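Local coordinates for protein beta-galactosidase (Marinomonas sp. ef1, PDB 6Y2K) that probably hydrolyses terminal beta-galactosides, as a cold-active GH42 beta-galactosidase that assembles into a hexamer, at residues H253-G256 against Q257-V261; K390-A393 against E394-L398; Y605-K608 against G609-V612; N623-S626 against N627-F631. One frame throughout, in Å; residues are numbered along the deposited sequence.

Interaction 1: H253-G256 against Q257-V261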
loop_
_atom_site.group_PDB
_atom_site.type_symbol
_atom_site.label_atom_id
_atom_site.label_comp_id
_atom_site.label_asym_id
_atom_site.label_seq_id
_atom_site.Cartn_x
_atom_site.Cartn_y
_atom_site.Cartn_z
ATOM N N HIS A 253 43.704 -14.897 -8.644
ATOM C CA HIS A 253 44.760 -14.505 -9.585
ATOM C C HIS A 253 46.090 -15.184 -9.231
ATOM O O HIS A 253 46.813 -15.650 -10.119
ATOM C CB HIS A 253 44.963 -12.985 -9.614
ATOM C CG HIS A 253 43.770 -12.222 -10.096
ATOM N ND1 HIS A 253 42.987 -11.456 -9.259
ATOM C CD2 HIS A 253 43.206 -12.132 -11.322
ATOM C CE1 HIS A 253 42.013 -10.909 -9.957
ATOM N NE2 HIS A 253 42.118 -11.306 -11.211
ATOM N N LYS A 254 46.388 -15.259 -7.933
ATOM C CA LYS A 254 47.662 -15.807 -7.460
ATOM C C LYS A 254 47.710 -17.323 -7.648
ATOM O O LYS A 254 48.706 -17.854 -8.143
ATOM C CB LYS A 254 47.935 -15.406 -6.005
ATOM C CG LYS A 254 49.373 -15.636 -5.562
ATOM C CD LYS A 254 49.622 -15.089 -4.168
ATOM C CE LYS A 254 51.082 -15.282 -3.765
ATOM N NZ LYS A 254 51.377 -14.792 -2.391
ATOM N N VAL A 255 46.628 -18.014 -7.289
ATOM C CA VAL A 255 46.507 -19.457 -7.577
ATOM C C VAL A 255 46.624 -19.689 -9.090
ATOM O O VAL A 255 47.304 -20.614 -9.525
ATOM C CB VAL A 255 45.189 -20.049 -7.025
ATOM C CG1 VAL A 255 44.946 -21.471 -7.528
ATOM C CG2 VAL A 255 45.210 -20.033 -5.503
ATOM N N GLY A 256 45.983 -18.822 -9.875
ATOM C CA GLY A 256 46.010 -18.894 -11.333
ATOM C C GLY A 256 47.374 -18.786 -11.995
ATOM O O GLY A 256 47.551 -19.328 -13.089
ATOM N N GLN A 257 48.329 -18.104 -11.351
ATOM C CA GLN A 257 49.715 -17.991 -11.845
ATOM C C GLN A 257 50.368 -19.365 -12.036
ATOM O O GLN A 257 51.245 -19.532 -12.882
ATOM C CB GLN A 257 50.599 -17.185 -10.873
ATOM C CG GLN A 257 50.299 -15.700 -10.740
ATOM C CD GLN A 257 51.134 -15.046 -9.650
ATOM O OE1 GLN A 257 50.924 -13.887 -9.303
ATOM N NE2 GLN A 257 52.084 -15.798 -9.096
ATOM N N ASP A 258 49.956 -20.344 -11.225
ATOM C CA ASP A 258 50.530 -21.691 -11.265
ATOM C C ASP A 258 49.787 -22.673 -12.176
ATOM O O ASP A 258 50.155 -23.839 -12.244
ATOM C CB ASP A 258 50.633 -22.248 -9.832
ATOM C CG ASP A 258 51.584 -21.433 -8.955
ATOM O OD1 ASP A 258 52.642 -21.008 -9.456
ATOM O OD2 ASP A 258 51.283 -21.224 -7.760
ATOM N N LEU A 259 48.759 -22.205 -12.881
ATOM C CA LEU A 259 47.916 -23.064 -13.695
ATOM C C LEU A 259 47.847 -22.544 -15.128
ATOM O O LEU A 259 48.242 -21.410 -15.411
ATOM C CB LEU A 259 46.514 -23.153 -13.084
ATOM C CG LEU A 259 46.434 -23.838 -11.710
ATOM C CD1 LEU A 259 45.108 -23.498 -11.036
ATOM C CD2 LEU A 259 46.597 -25.351 -11.813
ATOM N N ASP A 260 47.355 -23.393 -16.025
ATOM C CA ASP A 260 47.236 -23.055 -17.447
ATOM C C ASP A 260 45.877 -22.482 -17.818
ATOM O O ASP A 260 45.775 -21.710 -18.771
ATOM C CB ASP A 260 47.506 -24.292 -18.297
ATOM C CG ASP A 260 48.878 -24.864 -18.052
ATOM O OD1 ASP A 260 49.868 -24.090 -18.084
ATOM O OD2 ASP A 260 48.974 -26.082 -17.790
ATOM N N VAL A 261 44.833 -22.888 -17.092
ATOM C CA VAL A 261 43.456 -22.541 -17.424
ATOM C C VAL A 261 42.709 -22.211 -16.133
ATOM O O VAL A 261 42.936 -22.858 -15.107
ATOM C CB VAL A 261 42.720 -23.731 -18.095
ATOM C CG1 VAL A 261 41.280 -23.354 -18.435
ATOM C CG2 VAL A 261 43.466 -24.217 -19.339
HETATM O O HOH W 1 51.251 -18.269 -7.419
#

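Interaction 2: K390-A393 against E394-L398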
loop_
_atom_site.group_PDB
_atom_site.type_symbol
_atom_site.label_atom_id
_atom_site.label_comp_id
_atom_site.label_asym_id
_atom_site.label_seq_id
_atom_site.Cartn_x
_atom_site.Cartn_y
_atom_site.Cartn_z
ATOM N N LYS A 390 28.852 -25.671 -35.323
ATOM C CA LYS A 390 29.265 -26.082 -36.678
ATOM C C LYS A 390 28.716 -25.129 -37.744
ATOM O O LYS A 390 29.455 -24.719 -38.634
ATOM C CB LYS A 390 28.844 -27.518 -36.982
ATOM C CG LYS A 390 29.624 -28.554 -36.189
ATOM C CD LYS A 390 29.094 -29.946 -36.462
ATOM C CE LYS A 390 29.817 -30.992 -35.630
ATOM N NZ LYS A 390 29.014 -32.247 -35.560
ATOM N N VAL A 391 27.440 -24.754 -37.608
ATOM C CA VAL A 391 26.800 -23.756 -38.490
ATOM C C VAL A 391 27.546 -22.416 -38.440
ATOM O O VAL A 391 27.816 -21.806 -39.482
ATOM C CB VAL A 391 25.303 -23.554 -38.147
ATOM C CG1 VAL A 391 24.698 -22.397 -38.937
ATOM C CG2 VAL A 391 24.505 -24.825 -38.417
ATOM N N LEU A 392 27.893 -21.977 -37.233
ATOM C CA LEU A 392 28.622 -20.733 -37.053
ATOM C C LEU A 392 29.990 -20.805 -37.723
ATOM O O LEU A 392 30.346 -19.915 -38.480
ATOM C CB LEU A 392 28.808 -20.411 -35.568
ATOM C CG LEU A 392 29.004 -18.960 -35.089
ATOM C CD1 LEU A 392 29.937 -18.922 -33.879
ATOM C CD2 LEU A 392 29.461 -17.958 -36.140
ATOM N N ALA A 393 30.742 -21.866 -37.430
ATOM C CA ALA A 393 32.088 -22.043 -37.966
ATOM C C ALA A 393 32.080 -22.006 -39.499
ATOM O O ALA A 393 32.893 -21.308 -40.104
ATOM C CB ALA A 393 32.696 -23.351 -37.466
ATOM N N GLU A 394 31.139 -22.724 -40.109
ATOM C CA GLU A 394 31.013 -22.747 -41.565
ATOM C C GLU A 394 30.654 -21.375 -42.147
ATOM O O GLU A 394 31.224 -20.978 -43.164
ATOM C CB GLU A 394 29.991 -23.791 -42.021
ATOM C CG GLU A 394 29.807 -23.822 -43.536
ATOM C CD GLU A 394 29.163 -25.096 -44.053
ATOM O OE1 GLU A 394 28.240 -25.625 -43.387
ATOM O OE2 GLU A 394 29.574 -25.560 -45.145
ATOM N N SER A 395 29.722 -20.663 -41.507
ATOM C CA SER A 395 29.294 -19.337 -41.982
ATOM C C SER A 395 30.429 -18.326 -42.046
ATOM O O SER A 395 30.461 -17.498 -42.958
ATOM C CB SER A 395 28.154 -18.776 -41.119
ATOM O OG SER A 395 27.788 -17.465 -41.533
ATOM N N ILE A 396 31.353 -18.385 -41.091
ATOM C CA ILE A 396 32.494 -17.457 -41.075
ATOM C C ILE A 396 33.808 -18.078 -41.584
ATOM O O ILE A 396 34.869 -17.480 -41.422
ATOM C CB ILE A 396 32.676 -16.777 -39.687
ATOM C CG1 ILE A 396 33.052 -17.785 -38.590
ATOM C CG2 ILE A 396 31.408 -16.029 -39.309
ATOM C CD1 ILE A 396 33.329 -17.161 -37.237
ATOM N N GLY A 397 33.733 -19.254 -42.208
ATOM C CA GLY A 397 34.890 -19.874 -42.876
ATOM C C GLY A 397 36.040 -20.307 -41.983
ATOM O O GLY A 397 37.209 -20.238 -42.390
ATOM N N LEU A 398 35.720 -20.758 -40.773
ATOM C CA LEU A 398 36.728 -21.164 -39.794
ATOM C C LEU A 398 36.559 -22.627 -39.442
ATOM O O LEU A 398 35.447 -23.160 -39.509
ATOM C CB LEU A 398 36.597 -20.329 -38.520
ATOM C CG LEU A 398 36.861 -18.826 -38.629
ATOM C CD1 LEU A 398 36.817 -18.198 -37.245
ATOM C CD2 LEU A 398 38.186 -18.526 -39.317
#

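Interaction 3: Y605-K608 against G609-V612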
loop_
_atom_site.group_PDB
_atom_site.type_symbol
_atom_site.label_atom_id
_atom_site.label_comp_id
_atom_site.label_asym_id
_atom_site.label_seq_id
_atom_site.Cartn_x
_atom_site.Cartn_y
_atom_site.Cartn_z
ATOM N N TYR A 605 21.828 1.820 -24.825
ATOM C CA TYR A 605 20.965 1.385 -23.735
ATOM C C TYR A 605 20.110 0.237 -24.255
ATOM O O TYR A 605 19.087 0.460 -24.915
ATOM C CB TYR A 605 20.073 2.524 -23.221
ATOM C CG TYR A 605 20.759 3.532 -22.318
ATOM C CD1 TYR A 605 21.669 4.461 -22.832
ATOM C CD2 TYR A 605 20.474 3.583 -20.953
ATOM C CE1 TYR A 605 22.289 5.404 -22.008
ATOM C CE2 TYR A 605 21.093 4.518 -20.117
ATOM C CZ TYR A 605 22.001 5.423 -20.647
ATOM O OH TYR A 605 22.608 6.354 -19.818
ATOM N N LEU A 606 20.547 -0.991 -23.982
ATOM C CA LEU A 606 19.840 -2.182 -24.449
ATOM C C LEU A 606 18.480 -2.313 -23.771
ATOM O O LEU A 606 18.290 -1.777 -22.672
ATOM C CB LEU A 606 20.662 -3.453 -24.174
ATOM C CG LEU A 606 21.966 -3.623 -24.969
ATOM C CD1 LEU A 606 22.819 -4.717 -24.338
ATOM C CD2 LEU A 606 21.686 -3.952 -26.423
ATOM N N PRO A 607 17.533 -3.039 -24.411
ATOM C CA PRO A 607 16.263 -3.360 -23.749
ATOM C C PRO A 607 16.480 -4.143 -22.454
ATOM O O PRO A 607 17.534 -4.775 -22.287
ATOM C CB PRO A 607 15.523 -4.223 -24.783
ATOM C CG PRO A 607 16.178 -3.942 -26.096
ATOM C CD PRO A 607 17.593 -3.581 -25.786
ATOM N N LYS A 608 15.500 -4.090 -21.553
ATOM C CA LYS A 608 15.587 -4.779 -20.273
ATOM C C LYS A 608 15.761 -6.277 -20.474
ATOM O O LYS A 608 15.016 -6.893 -21.243
ATOM C CB LYS A 608 14.332 -4.559 -19.425
ATOM C CG LYS A 608 14.174 -3.155 -18.865
ATOM C CD LYS A 608 13.044 -3.122 -17.834
ATOM C CE LYS A 608 12.730 -1.699 -17.391
ATOM N NZ LYS A 608 13.761 -1.130 -16.470
ATOM N N GLY A 609 16.750 -6.849 -19.783
ATOM C CA GLY A 609 17.033 -8.278 -19.863
ATOM C C GLY A 609 17.878 -8.719 -21.049
ATOM O O GLY A 609 18.156 -9.908 -21.189
ATOM N N VAL A 610 18.294 -7.776 -21.893
ATOM C CA VAL A 610 19.084 -8.077 -23.088
ATOM C C VAL A 610 20.558 -7.759 -22.830
ATOM O O VAL A 610 20.889 -6.821 -22.105
ATOM C CB VAL A 610 18.548 -7.309 -24.324
ATOM C CG1 VAL A 610 19.462 -7.475 -25.537
ATOM C CG2 VAL A 610 17.146 -7.793 -24.666
ATOM N N ARG A 611 21.431 -8.587 -23.391
ATOM C CA ARG A 611 22.867 -8.427 -23.273
ATOM C C ARG A 611 23.488 -8.769 -24.615
ATOM O O ARG A 611 22.909 -9.536 -25.389
ATOM C CB ARG A 611 23.427 -9.356 -22.193
ATOM C CG ARG A 611 22.957 -9.053 -20.770
ATOM C CD ARG A 611 23.590 -7.761 -20.277
ATOM N NE ARG A 611 23.336 -7.506 -18.867
ATOM C CZ ARG A 611 22.233 -6.942 -18.371
ATOM N NH1 ARG A 611 21.217 -6.577 -19.156
ATOM N NH2 ARG A 611 22.134 -6.756 -17.062
ATOM N N VAL A 612 24.659 -8.186 -24.864
ATOM C CA VAL A 612 25.417 -8.376 -26.096
ATOM C C VAL A 612 26.906 -8.472 -25.752
ATOM O O VAL A 612 27.385 -7.862 -24.786
ATOM C CB VAL A 612 25.175 -7.219 -27.095
ATOM C CG1 VAL A 612 26.055 -7.349 -28.334
ATOM C CG2 VAL A 612 23.728 -7.195 -27.534
#

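Interaction 4: N623-S626 against N627-F631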
loop_
_atom_site.group_PDB
_atom_site.type_symbol
_atom_site.label_atom_id
_atom_site.label_comp_id
_atom_site.label_asym_id
_atom_site.label_seq_id
_atom_site.Cartn_x
_atom_site.Cartn_y
_atom_site.Cartn_z
ATOM N N ASN A 623 18.691 -12.823 -24.553
ATOM C CA ASN A 623 17.490 -12.272 -23.930
ATOM C C ASN A 623 17.170 -13.100 -22.692
ATOM O O ASN A 623 16.679 -14.217 -22.803
ATOM C CB ASN A 623 16.317 -12.284 -24.918
ATOM C CG ASN A 623 15.045 -11.657 -24.353
ATOM O OD1 ASN A 623 15.028 -11.106 -23.249
ATOM N ND2 ASN A 623 13.967 -11.733 -25.128
ATOM N N TYR A 624 17.447 -12.523 -21.523
ATOM C CA TYR A 624 17.144 -13.127 -20.226
ATOM C C TYR A 624 15.728 -12.803 -19.707
ATOM O O TYR A 624 15.335 -13.321 -18.668
ATOM C CB TYR A 624 18.189 -12.682 -19.177
ATOM C CG TYR A 624 19.614 -13.132 -19.467
ATOM C CD1 TYR A 624 20.423 -12.421 -20.354
ATOM C CD2 TYR A 624 20.156 -14.257 -18.849
ATOM C CE1 TYR A 624 21.718 -12.821 -20.625
ATOM C CE2 TYR A 624 21.459 -14.667 -19.114
ATOM C CZ TYR A 624 22.235 -13.943 -20.008
ATOM O OH TYR A 624 23.523 -14.325 -20.308
ATOM N N SER A 625 14.977 -11.946 -20.410
ATOM C CA SER A 625 13.610 -11.587 -20.021
ATOM C C SER A 625 12.629 -12.685 -20.437
ATOM O O SER A 625 13.008 -13.623 -21.145
ATOM C CB SER A 625 13.194 -10.251 -20.661
ATOM O OG SER A 625 12.824 -10.400 -22.028
ATOM N N SER A 626 11.371 -12.527 -20.011
ATOM C CA SER A 626 10.294 -13.477 -20.317
ATOM C C SER A 626 9.501 -13.119 -21.584
ATOM O O SER A 626 8.523 -13.784 -21.911
ATOM C CB SER A 626 9.337 -13.582 -19.119
ATOM O OG SER A 626 8.825 -12.310 -18.767
ATOM N N ASN A 627 9.915 -12.083 -22.314
ATOM C CA ASN A 627 9.202 -11.724 -23.551
ATOM C C ASN A 627 10.118 -11.441 -24.727
ATOM O O ASN A 627 11.304 -11.153 -24.562
ATOM C CB ASN A 627 8.275 -10.539 -23.309
ATOM C CG ASN A 627 7.095 -10.901 -22.419
ATOM O OD1 ASN A 627 6.191 -11.636 -22.828
ATOM N ND2 ASN A 627 7.110 -10.407 -21.194
ATOM N N THR A 628 9.532 -11.524 -25.917
ATOM C CA THR A 628 10.247 -11.336 -27.163
ATOM C C THR A 628 10.639 -9.869 -27.297
ATOM O O THR A 628 9.850 -8.983 -26.992
ATOM C CB THR A 628 9.385 -11.779 -28.363
ATOM O OG1 THR A 628 9.022 -13.156 -28.194
ATOM C CG2 THR A 628 10.152 -11.622 -29.684
ATOM N N VAL A 629 11.874 -9.617 -27.704
ATOM C CA VAL A 629 12.347 -8.253 -27.933
ATOM C C VAL A 629 13.210 -8.244 -29.177
ATOM O O VAL A 629 13.857 -9.235 -29.501
ATOM C CB VAL A 629 13.146 -7.674 -26.741
ATOM C CG1 VAL A 629 12.294 -7.635 -25.485
ATOM C CG2 VAL A 629 14.406 -8.469 -26.474
ATOM N N VAL A 630 13.225 -7.108 -29.857
ATOM C CA VAL A 630 13.951 -6.964 -31.098
ATOM C C VAL A 630 15.351 -6.437 -30.803
ATOM O O VAL A 630 15.525 -5.439 -30.087
ATOM C CB VAL A 630 13.167 -6.064 -32.078
ATOM C CG1 VAL A 630 13.982 -5.752 -33.324
ATOM C CG2 VAL A 630 11.858 -6.756 -32.449
ATOM N N PHE A 631 16.350 -7.153 -31.318
ATOM C CA PHE A 631 17.729 -6.668 -31.346
ATOM C C PHE A 631 18.265 -6.831 -32.765
ATOM O O PHE A 631 18.289 -7.933 -33.304
ATOM C CB PHE A 631 18.631 -7.418 -30.352
ATOM C CG PHE A 631 20.079 -7.046 -30.475
ATOM C CD1 PHE A 631 20.544 -5.857 -29.943
ATOM C CD2 PHE A 631 20.968 -7.856 -31.189
ATOM C CE1 PHE A 631 21.871 -5.484 -30.086
ATOM C CE2 PHE A 631 22.294 -7.492 -31.334
ATOM C CZ PHE A 631 22.748 -6.306 -30.783
#

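Interaction 1: H253-G256 against Q257-V261
Lys254 O is gripped from two directions where helix 252-256 gives way to a turn. Gln257 N donates to it over 3.2 Å, and a water donates over a shorter 2.7 Å. The same water gives its other bond to Asp258 OD2, at 3.0 Å, and so ties the acidic side chain back to the helical backbone. Gln257 N also makes a weak bond to His253 O, so this one N-H is shared between an i-4 and an i-3 acceptor. Beyond it the spacing settles at three residues. Asp258 N bonds to Val255 O, and Leu259 N reaches Gly256 O at 3.1 Å with a fairly straight N-H (162°), closing a type I beta turn from Gly256 to Leu259. The turn brings Leu259 beside Val255, their side chains pointing the same way. With Leu259 CG anti to its own carbonyl carbon (chi1 -65°), CD1 comes within 4.1 Å of Val255 CG1 and also rests against Val255 O. The pair lies between helix 205-233 and strand 238-244, both side chains touching Tyr243. The stretch thus belongs to the beta-alpha-beta crossover leading from the fifth parallel barrel strand, 238-244, through helix 252-256 to the sixth, 261-266.

Interaction 2: K390-A393 against E394-L398
The flat groups that meet between Ala393, Leu392 and the residues after them are peptide units, not rings. At the oxygen of the Ala393 carbonyl, Leu398 N donates over 3.0 Å along a nearly straight N-H (169°). The Leu392 carbonyl is approached almost end-on, with Ile396 N lying 3.2 Å from Leu392 O, while Ile396 CG1 presses on the same oxygen at 3.4 Å. Just before it, Ser395 N and Glu394 N make i-4 bonds to Val391 O and Lys390 O. The position of CG1 follows from the first torsion of Ile396 (chi1 65°), which sets it between the backbone N and the carbonyl carbon. From there CD1 continues to Leu392 CD2, 4.1 Å away, and the two side chains meet at a slant. Replacing Ile396 by an alanine would probably leave Leu392 CD2 without this neighbour and uncover part of the Leu392 carbonyl oxygen. Leu392 also packs on Leu403 of helix 400-404, while Ser395 OG is hydrogen-bonded to Lys654 NZ. Ile396 is where the backbone leaves helical angles, and Gly397 follows with a positive phi. Its N returns to Glu394 O at 3.2 Å, inside the wider loop made by Leu398 N and Ala393 O. This pair of bonds, with Gly397 as the C-prime residue, is the Schellman motif that ends helix 377-395.

Interaction 3: Y605-K608 against G609-V612
With CG anti to its carbonyl carbon (chi1 -68°), Leu606 extends along the start of strand 610-615, both methyls touching it. CD1 lies 3.6 Å from Val610 O and also touches Arg611 CA. CD2 chiefly meets Val612 CG2, at 4.0 Å, the two side chains crossing at about a right angle. Val610 sets CG1 anti to its backbone N (chi1 173°), which brings the other branch, CG2, against Pro607 CB at 3.9 Å. Between these residues the chain reverses in a type II beta turn from Pro607 to Val610, closed by Val610 N to Pro607 O at 3.1 Å. Gly609 holds the third position with a phi of 82°, where a beta carbon would clash with Lys608 O. The turn delivers the chain into a strand that is outermost, within this chain, of the C-terminal four-stranded antiparallel sheet. Val610 O, already brushed by Leu606, also accepts from Arg611 NH1 at 3.0 Å; the oxygen lies in the guanidinium plane, though the nitrogen stands above the carbonyl plane. The NE side of that guanidinium forms a salt bridge with Asp293. Further back, Tyr605 makes backbone hydrogen bonds to a second subunit, whose Ser538 packs on Pro607.

Interaction 4: N623-S626 against N627-F631
Asn627 is held by the side chains of Asn623 and Ser625 at both ends of its backbone. Its N makes a long, weak bond to Ser625 OG at 3.4 Å, whereas Asn627 O receives Asn623 ND2 at 2.8 Å with an N-H angle of 159°. The oxygen lies close to the plane of the Asn623 amide, which a first torsion near 180° (chi1 -177°) swings across the loop. The other end of that amide is doubly used. Asn623 OD1 accepts from Ser625 N at 3.0 Å, forming an Asx turn, and from Ser625 OG at 2.6 Å, the hydroxyl sitting in the carbonyl plane on a lone pair. This Asx turn carries the chain out of strand 618-623 towards strand 629-630. An alanine at Asn623 would probably leave Asn627 O without this donor and Ser625 N and OG without their shared acceptor. Asn627 also packs on Asn627 of a third subunit. Past Thr628, Val629 places CG2 3.6 Å from Asn623 ND2, an apolar methyl beside an amide nitrogen that also bonds to Leu645 O. Val630 then makes backbone hydrogen bonds to a second subunit, and Phe631 pairs its backbone with Met643.

In the fold
The four local contacts follow one another along the chain, none enclosing or crossing another. Interaction 1 closes the short helical turn between the fifth and sixth strands of the N-terminal TIM barrel. Interaction 2, its centre about 32 Å from that of interaction 1, ends helix 377-395, which follows the last barrel strand and reaches the C-terminal sheet at strand 636-640. Interactions 3 and 4 belong to the C-terminal region, their centres about 8 Å apart. Interaction 3 turns into strand 610-615, and interaction 4 rounds the end of the neighbouring strand 618-623. They touch directly: Gly609 O and Tyr624 N probably share a hydrogen bond, Val610 packs on Val629, and Val612 meets the Phe631 ring. Both also contact neighbouring subunits of the hexamer.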